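Local atomic coordinates of adhesin LabA (Helicobacter pylori, PDB entry 6GMM), a protein that probably acts as a lectin-like adhesin of the bacterial surface, recognising LacdiNAc sugars of the gastric mucosa through its extracellular domain. Residues R27-P32 with R379-T384; N279-A284 with A386-Q391. All blocks are in the same frame, centred on the assembly; numbering follows the deposited sequence.

Contact 1. Residues R27-P32 with R379-T384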
ATOM      1  N   ARG A  27     -19.308 -21.411  14.924  1.00 26.06           N
ATOM      2  CA  ARG A  27     -20.720 -21.069  14.989  1.00 26.92           C
ATOM      3  C   ARG A  27     -21.060 -20.308  13.709  1.00 31.98           C
ATOM      4  O   ARG A  27     -21.961 -20.732  12.985  1.00 33.42           O
ATOM      5  CB  ARG A  27     -21.037 -20.254  16.267  1.00 29.92           C
ATOM      6  CG  ARG A  27     -21.344 -21.133  17.503  1.00 43.99           C
ATOM      7  CD  ARG A  27     -20.840 -20.535  18.818  1.00 60.62           C
ATOM      8  NE  ARG A  27     -21.919 -19.967  19.633  1.00 76.87           N
ATOM      9  CZ  ARG A  27     -22.122 -20.224  20.928  1.00 94.46           C
ATOM     10  NH1 ARG A  27     -23.133 -19.654  21.573  1.00 82.54           N
ATOM     11  NH2 ARG A  27     -21.317 -21.050  21.586  1.00 78.91           N
ATOM     12  N   GLN A  28     -20.253 -19.263  13.369  1.00 26.90           N
ATOM     13  CA  GLN A  28     -20.421 -18.451  12.163  1.00 26.33           C
ATOM     14  C   GLN A  28     -20.391 -19.310  10.880  1.00 30.18           C
ATOM     15  O   GLN A  28     -21.217 -19.093   9.991  1.00 32.50           O
ATOM     16  CB  GLN A  28     -19.338 -17.382  12.101  1.00 26.93           C
ATOM     17  CG  GLN A  28     -19.860 -15.956  12.067  1.00 44.98           C
ATOM     18  CD  GLN A  28     -18.737 -14.952  11.868  1.00 63.46           C
ATOM     19  OE1 GLN A  28     -17.622 -15.087  12.403  1.00 51.13           O
ATOM     20  NE2 GLN A  28     -19.012 -13.903  11.102  1.00 58.33           N
ATOM     21  N   SER A  29     -19.493 -20.321  10.815  1.00 24.86           N
ATOM     22  CA  SER A  29     -19.329 -21.233   9.663  1.00 24.79           C
ATOM     23  C   SER A  29     -20.547 -22.078   9.340  1.00 30.56           C
ATOM     24  O   SER A  29     -20.619 -22.665   8.254  1.00 30.31           O
ATOM     25  CB  SER A  29     -18.137 -22.160   9.874  1.00 25.37           C
ATOM     26  OG  SER A  29     -16.964 -21.446  10.205  1.00 34.03           O
ATOM     27  N   ALA A  30     -21.466 -22.201  10.310  1.00 28.15           N
ATOM     28  CA  ALA A  30     -22.687 -22.977  10.182  1.00 29.11           C
ATOM     29  C   ALA A  30     -23.903 -22.086   9.859  1.00 33.67           C
ATOM     30  O   ALA A  30     -25.033 -22.575   9.835  1.00 33.08           O
ATOM     31  CB  ALA A  30     -22.927 -23.741  11.481  1.00 29.91           C
ATOM     32  N   ASP A  31     -23.673 -20.792   9.583  1.00 31.49           N
ATOM     33  CA  ASP A  31     -24.755 -19.838   9.359  1.00 31.12           C
ATOM     34  C   ASP A  31     -24.745 -19.268   7.927  1.00 33.80           C
ATOM     35  O   ASP A  31     -23.935 -18.389   7.655  1.00 32.40           O
ATOM     36  CB  ASP A  31     -24.666 -18.744  10.443  1.00 32.31           C
ATOM     37  CG  ASP A  31     -25.798 -17.740  10.510  1.00 44.87           C
ATOM     38  OD1 ASP A  31     -26.690 -17.783   9.633  1.00 47.78           O
ATOM     39  OD2 ASP A  31     -25.771 -16.878  11.417  1.00 49.23           O
ATOM     40  N   PRO A  32     -25.640 -19.733   7.003  1.00 31.98           N
ATOM     41  CA  PRO A  32     -25.619 -19.200   5.616  1.00 32.47           C
ATOM     42  C   PRO A  32     -25.871 -17.703   5.502  1.00 37.37           C
ATOM     43  O   PRO A  32     -25.322 -17.082   4.602  1.00 38.47           O
ATOM     44  CB  PRO A  32     -26.671 -20.020   4.858  1.00 35.47           C
ATOM     45  CG  PRO A  32     -27.421 -20.799   5.879  1.00 38.39           C
ATOM     46  CD  PRO A  32     -26.654 -20.802   7.168  1.00 33.24           C
ATOM     47  N   ARG A 379     -12.226 -12.824   6.261  1.00 26.28           N
ATOM     48  CA  ARG A 379     -11.000 -13.623   6.112  1.00 24.76           C
ATOM     49  C   ARG A 379     -11.010 -14.796   7.065  1.00 25.49           C
ATOM     50  O   ARG A 379     -10.818 -15.946   6.648  1.00 25.40           O
ATOM     51  CB  ARG A 379      -9.754 -12.740   6.361  1.00 23.55           C
ATOM     52  CG  ARG A 379      -8.429 -13.500   6.305  1.00 32.85           C
ATOM     53  CD  ARG A 379      -7.317 -12.603   6.774  1.00 43.97           C
ATOM     54  NE  ARG A 379      -6.008 -13.263   6.733  1.00 58.15           N
ATOM     55  CZ  ARG A 379      -4.845 -12.634   6.553  1.00 66.13           C
ATOM     56  NH1 ARG A 379      -3.707 -13.318   6.555  1.00 54.13           N
ATOM     57  NH2 ARG A 379      -4.815 -11.318   6.346  1.00 32.61           N
ATOM     58  N   ASN A 380     -11.232 -14.504   8.358  1.00 21.64           N
ATOM     59  CA  ASN A 380     -11.246 -15.507   9.415  1.00 21.15           C
ATOM     60  C   ASN A 380     -12.345 -16.534   9.188  1.00 22.96           C
ATOM     61  O   ASN A 380     -12.057 -17.741   9.231  1.00 21.87           O
ATOM     62  CB  ASN A 380     -11.289 -14.825  10.780  1.00 22.57           C
ATOM     63  CG  ASN A 380     -10.030 -13.987  10.974  1.00 38.58           C
ATOM     64  OD1 ASN A 380      -8.945 -14.338  10.479  1.00 34.93           O
ATOM     65  ND2 ASN A 380     -10.151 -12.820  11.593  1.00 18.95           N
ATOM     66  N   LEU A 381     -13.560 -16.068   8.830  1.00 20.39           N
ATOM     67  CA  LEU A 381     -14.695 -16.953   8.506  1.00 20.89           C
ATOM     68  C   LEU A 381     -14.303 -17.852   7.309  1.00 23.52           C
ATOM     69  O   LEU A 381     -14.435 -19.072   7.371  1.00 23.36           O
ATOM     70  CB  LEU A 381     -15.939 -16.109   8.146  1.00 21.34           C
ATOM     71  CG  LEU A 381     -17.198 -16.872   7.652  1.00 26.16           C
ATOM     72  CD1 LEU A 381     -17.655 -17.939   8.658  1.00 26.24           C
ATOM     73  CD2 LEU A 381     -18.362 -15.924   7.502  1.00 31.56           C
ATOM     74  N   ALA A 382     -13.762 -17.250   6.264  1.00 20.66           N
ATOM     75  CA  ALA A 382     -13.339 -17.970   5.068  1.00 20.84           C
ATOM     76  C   ALA A 382     -12.265 -19.027   5.382  1.00 24.36           C
ATOM     77  O   ALA A 382     -12.394 -20.158   4.910  1.00 23.38           O
ATOM     78  CB  ALA A 382     -12.852 -16.999   4.019  1.00 20.58           C
ATOM     79  N   TYR A 383     -11.271 -18.704   6.246  1.00 22.27           N
ATOM     80  CA  TYR A 383     -10.264 -19.689   6.642  1.00 23.17           C
ATOM     81  C   TYR A 383     -10.882 -20.840   7.435  1.00 28.19           C
ATOM     82  O   TYR A 383     -10.507 -22.001   7.236  1.00 29.96           O
ATOM     83  CB  TYR A 383      -9.094 -19.043   7.408  1.00 24.50           C
ATOM     84  CG  TYR A 383      -8.037 -20.048   7.825  1.00 26.90           C
ATOM     85  CD1 TYR A 383      -7.047 -20.459   6.935  1.00 28.38           C
ATOM     86  CD2 TYR A 383      -8.052 -20.616   9.094  1.00 28.29           C
ATOM     87  CE1 TYR A 383      -6.076 -21.388   7.312  1.00 30.37           C
ATOM     88  CE2 TYR A 383      -7.081 -21.541   9.485  1.00 30.86           C
ATOM     89  CZ  TYR A 383      -6.094 -21.924   8.590  1.00 37.80           C
ATOM     90  OH  TYR A 383      -5.144 -22.842   8.971  1.00 36.61           O
ATOM     91  N   THR A 384     -11.837 -20.522   8.322  1.00 23.51           N
ATOM     92  CA  THR A 384     -12.537 -21.531   9.143  1.00 22.95           C
ATOM     93  C   THR A 384     -13.356 -22.456   8.237  1.00 25.45           C
ATOM     94  O   THR A 384     -13.190 -23.669   8.343  1.00 25.15           O
ATOM     95  CB  THR A 384     -13.320 -20.881  10.305  1.00 26.49           C
ATOM     96  OG1 THR A 384     -12.452 -20.000  11.028  1.00 29.24           O
ATOM     97  CG2 THR A 384     -13.858 -21.901  11.290  1.00 21.54           C
TER
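Leu381 pushes its CD1 methyl into the angle between Gln28 and Ser29. It meets the backbone there as much as the side chains: Leu381 CD1 lies 3.7 Å from Ser29 N and 3.8 Å from Gln28 C. Leu381 CD1 also touches Gln28 CB at 3.9 Å. The sister methyl, Leu381 CD2, only just reaches the amide end of Gln28, with Gln28 NE2 4.2 Å away. Leu381 gets there because its CG stands anti to the backbone N (chi1 175°), which carries the branched end outward from helix 369-386.

One turn further on, Thr384 meets Ser29 with its methyl group. Thr384 CG2 lies 3.3 Å from Ser29 OG, and Thr384 CB lies 3.7 Å from it. Ser29 OG is already hydrogen-bonded to Leu25 O. Thr384 turns its own hydroxyl back in a similar way: Thr384 OG1 bonds to Asn380 O at 2.9 Å, from above the carbonyl plane. Both hydroxyls bond to carbonyls four residues back in the chain. Asn380 O also accepts from Thr384 N, so two donors share it. Thr384 packs further on Leu25 and Ile26.

The contact joins the chain leaving helix 4-28 to the side of helix 369-386. Gln28 to Asp31 form a type I turn, and Asp31 stands at the N-cap of helix 32-50. Methyl groups make the closest side-chain contacts. The chemistry implies a buried van der Waals junction, in which both hydroxyls find their acceptors within their own part of the chain and shape, not bonding between the segments, sets the fit.

Contact 2. Residues N279-A284 with A386-Q391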
ATOM      1  N   ASN A 279     -24.196 -27.447   5.154  1.00 31.70           N
ATOM      2  CA  ASN A 279     -23.236 -28.426   5.638  1.00 30.90           C
ATOM      3  C   ASN A 279     -21.822 -27.837   5.462  1.00 32.11           C
ATOM      4  O   ASN A 279     -21.329 -27.720   4.337  1.00 30.56           O
ATOM      5  CB  ASN A 279     -23.399 -29.763   4.912  1.00 33.16           C
ATOM      6  CG  ASN A 279     -22.464 -30.850   5.395  1.00 45.88           C
ATOM      7  OD1 ASN A 279     -21.477 -30.616   6.115  1.00 35.59           O
ATOM      8  ND2 ASN A 279     -22.729 -32.059   4.956  1.00 32.48           N
ATOM      9  N   PRO A 280     -21.157 -27.456   6.574  1.00 29.45           N
ATOM     10  CA  PRO A 280     -19.816 -26.853   6.455  1.00 28.57           C
ATOM     11  C   PRO A 280     -18.729 -27.799   5.954  1.00 31.02           C
ATOM     12  O   PRO A 280     -17.677 -27.355   5.542  1.00 28.60           O
ATOM     13  CB  PRO A 280     -19.518 -26.352   7.872  1.00 29.03           C
ATOM     14  CG  PRO A 280     -20.387 -27.113   8.740  1.00 33.52           C
ATOM     15  CD  PRO A 280     -21.598 -27.535   7.979  1.00 30.60           C
ATOM     16  N   TYR A 281     -18.966 -29.101   6.019  1.00 31.44           N
ATOM     17  CA  TYR A 281     -17.972 -30.061   5.559  1.00 31.60           C
ATOM     18  C   TYR A 281     -18.021 -30.229   4.049  1.00 36.09           C
ATOM     19  O   TYR A 281     -17.027 -30.654   3.458  1.00 36.23           O
ATOM     20  CB  TYR A 281     -18.223 -31.423   6.200  1.00 32.68           C
ATOM     21  CG  TYR A 281     -18.157 -31.446   7.711  1.00 32.67           C
ATOM     22  CD1 TYR A 281     -16.958 -31.700   8.373  1.00 33.64           C
ATOM     23  CD2 TYR A 281     -19.313 -31.326   8.478  1.00 34.00           C
ATOM     24  CE1 TYR A 281     -16.903 -31.778   9.768  1.00 34.56           C
ATOM     25  CE2 TYR A 281     -19.276 -31.440   9.868  1.00 34.35           C
ATOM     26  CZ  TYR A 281     -18.067 -31.653  10.511  1.00 40.36           C
ATOM     27  OH  TYR A 281     -18.046 -31.760  11.885  1.00 43.12           O
ATOM     28  N   LYS A 282     -19.173 -29.930   3.423  1.00 33.03           N
ATOM     29  CA  LYS A 282     -19.374 -30.186   1.991  1.00 34.27           C
ATOM     30  C   LYS A 282     -19.732 -29.009   1.133  1.00 40.34           C
ATOM     31  O   LYS A 282     -19.354 -28.971  -0.042  1.00 43.70           O
ATOM     32  CB  LYS A 282     -20.475 -31.235   1.832  1.00 37.52           C
ATOM     33  CG  LYS A 282     -20.147 -32.554   2.490  1.00 40.72           C
ATOM     34  CD  LYS A 282     -19.940 -33.619   1.465  1.00 48.54           C
ATOM     35  CE  LYS A 282     -18.566 -33.600   0.883  1.00 39.15           C
ATOM     36  NZ  LYS A 282     -18.629 -33.856  -0.574  1.00 50.41           N
ATOM     37  N   ASP A 283     -20.487 -28.063   1.679  1.00 35.37           N
ATOM     38  CA  ASP A 283     -20.982 -26.949   0.882  1.00 35.15           C
ATOM     39  C   ASP A 283     -20.094 -25.720   0.875  1.00 37.21           C
ATOM     40  O   ASP A 283     -20.579 -24.672   0.462  1.00 36.86           O
ATOM     41  CB  ASP A 283     -22.414 -26.579   1.332  1.00 37.39           C
ATOM     42  CG  ASP A 283     -23.353 -27.753   1.544  1.00 39.75           C
ATOM     43  OD1 ASP A 283     -23.144 -28.802   0.903  1.00 39.79           O
ATOM     44  OD2 ASP A 283     -24.294 -27.624   2.365  1.00 43.38           O
ATOM     45  N   ALA A 284     -18.800 -25.835   1.266  1.00 32.40           N
ATOM     46  CA  ALA A 284     -17.889 -24.677   1.348  1.00 30.85           C
ATOM     47  C   ALA A 284     -16.712 -24.682   0.348  1.00 35.57           C
ATOM     48  O   ALA A 284     -15.657 -24.088   0.620  1.00 35.00           O
ATOM     49  CB  ALA A 284     -17.372 -24.523   2.770  1.00 30.15           C
ATOM     50  N   ALA A 386     -12.907 -22.985   5.009  1.00 25.89           N
ATOM     51  CA  ALA A 386     -11.949 -23.720   4.180  1.00 26.01           C
ATOM     52  C   ALA A 386     -11.328 -24.907   4.917  1.00 30.76           C
ATOM     53  O   ALA A 386     -10.997 -25.911   4.282  1.00 29.71           O
ATOM     54  CB  ALA A 386     -10.860 -22.799   3.719  1.00 25.49           C
ATOM     55  N   ASN A 387     -11.185 -24.795   6.253  1.00 27.53           N
ATOM     56  CA  ASN A 387     -10.559 -25.841   7.066  1.00 27.88           C
ATOM     57  C   ASN A 387     -11.434 -26.307   8.207  1.00 31.23           C
ATOM     58  O   ASN A 387     -10.897 -26.682   9.247  1.00 31.72           O
ATOM     59  CB  ASN A 387      -9.221 -25.326   7.623  1.00 29.63           C
ATOM     60  CG  ASN A 387      -8.258 -24.894   6.564  1.00 42.52           C
ATOM     61  OD1 ASN A 387      -7.478 -25.697   6.035  1.00 37.76           O
ATOM     62  ND2 ASN A 387      -8.301 -23.615   6.234  1.00 28.30           N
ATOM     63  N   PHE A 388     -12.774 -26.382   7.992  1.00 28.03           N
ATOM     64  CA  PHE A 388     -13.785 -26.696   9.008  1.00 26.65           C
ATOM     65  C   PHE A 388     -13.492 -27.937   9.837  1.00 32.30           C
ATOM     66  O   PHE A 388     -13.477 -27.845  11.068  1.00 29.21           O
ATOM     67  CB  PHE A 388     -15.194 -26.760   8.421  1.00 28.10           C
ATOM     68  CG  PHE A 388     -16.232 -26.690   9.513  1.00 29.22           C
ATOM     69  CD1 PHE A 388     -16.548 -25.479  10.118  1.00 31.40           C
ATOM     70  CD2 PHE A 388     -16.835 -27.846  10.000  1.00 30.99           C
ATOM     71  CE1 PHE A 388     -17.468 -25.428  11.184  1.00 32.87           C
ATOM     72  CE2 PHE A 388     -17.744 -27.791  11.063  1.00 33.31           C
ATOM     73  CZ  PHE A 388     -18.070 -26.581  11.633  1.00 30.51           C
ATOM     74  N   SER A 389     -13.285 -29.087   9.168  1.00 32.77           N
ATOM     75  CA  SER A 389     -12.997 -30.375   9.786  1.00 33.61           C
ATOM     76  C   SER A 389     -11.875 -30.223  10.835  1.00 34.18           C
ATOM     77  O   SER A 389     -12.078 -30.543  12.009  1.00 32.30           O
ATOM     78  CB  SER A 389     -12.583 -31.367   8.704  1.00 40.70           C
ATOM     79  OG  SER A 389     -12.018 -32.556   9.233  1.00 54.06           O
ATOM     80  N   SER A 390     -10.717 -29.710  10.399  1.00 28.00           N
ATOM     81  CA  SER A 390      -9.519 -29.485  11.211  1.00 28.28           C
ATOM     82  C   SER A 390      -9.705 -28.422  12.288  1.00 31.00           C
ATOM     83  O   SER A 390      -9.173 -28.565  13.387  1.00 30.31           O
ATOM     84  CB  SER A 390      -8.355 -29.082  10.315  1.00 33.48           C
ATOM     85  OG  SER A 390      -7.228 -28.805  11.127  1.00 50.84           O
ATOM     86  N   GLN A 391     -10.410 -27.338  11.954  1.00 27.66           N
ATOM     87  CA  GLN A 391     -10.682 -26.229  12.867  1.00 27.03           C
ATOM     88  C   GLN A 391     -11.616 -26.650  13.994  1.00 33.01           C
ATOM     89  O   GLN A 391     -11.390 -26.283  15.148  1.00 32.61           O
ATOM     90  CB  GLN A 391     -11.234 -25.017  12.097  1.00 27.52           C
ATOM     91  CG  GLN A 391     -10.189 -24.218  11.299  1.00 23.44           C
ATOM     92  CD  GLN A 391      -9.104 -23.643  12.190  1.00 37.09           C
ATOM     93  OE1 GLN A 391      -9.250 -22.558  12.764  1.00 30.34           O
ATOM     94  NE2 GLN A 391      -7.992 -24.366  12.332  1.00 27.16           N
TER
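Pro280 lies over one face of the Phe388 ring. Pro280 CB sits almost on the normal of the Phe388 ring, 3.6 Å from its centroid and 8° off the axis, which makes a CH-pi contact. The next proline carbon, Pro280 CG, leans toward the rim and meets Phe388 CE2 at 3.6 Å. Tyr281 takes the same phenyl ring at its edge. The two aromatic planes stand at 88° with centroids 5.2 Å apart, a T-shaped pair in which Phe388 gives the edge and Tyr281 the face. Ser389 CA adds a looser contact to Tyr281 CE1 at 4.2 Å.

The next shell holds these rings in place. With chi1 at -164° the Phe388 side chain leaves the backbone N behind, and its ring reaches the loop from the start of helix 388-408. On the loop side, Asn279 OD1 accepts from Tyr281 N at 2.9 Å and closes an Asx turn around Pro280. Asp283 OD2 takes the backbone N-H of Asn279 (Asn279 N to Asp283 OD2 2.8 Å), from above the carboxylate plane. Asn279 O receives both Lys282 N and Asp283 N, so the loop is tightly folded on itself.

Farther out, Tyr281 OH bonds to Gly430 O, and Ile26 and Ile431 also pack on Phe388. The result is an Asx-turn loop docked on the first turn of helix 388-408 by a CH-pi contact and a T-shaped aromatic pair.

How the contacts relate
Both contacts lie at the junction where helix 369-386 passes into helix 388-408, about 27 and 32 Å from the centre of the chain and on the same side of it. Their centres are about 9 Å apart. Contact 1 uses the first of these helices and contact 2 chiefly the second, while their other partners are the end of helix 4-28 and the loop before helix 287-311. Contact 1 is the more buried and packs methyl groups against backbone atoms and a hydroxyl already bonded within its own part of the chain. Contact 2 is only partly buried, reaches exposed Ser389 and relies on rings. They meet directly: Ser29 CB packs on Phe388 CE1 at 3.6 Å.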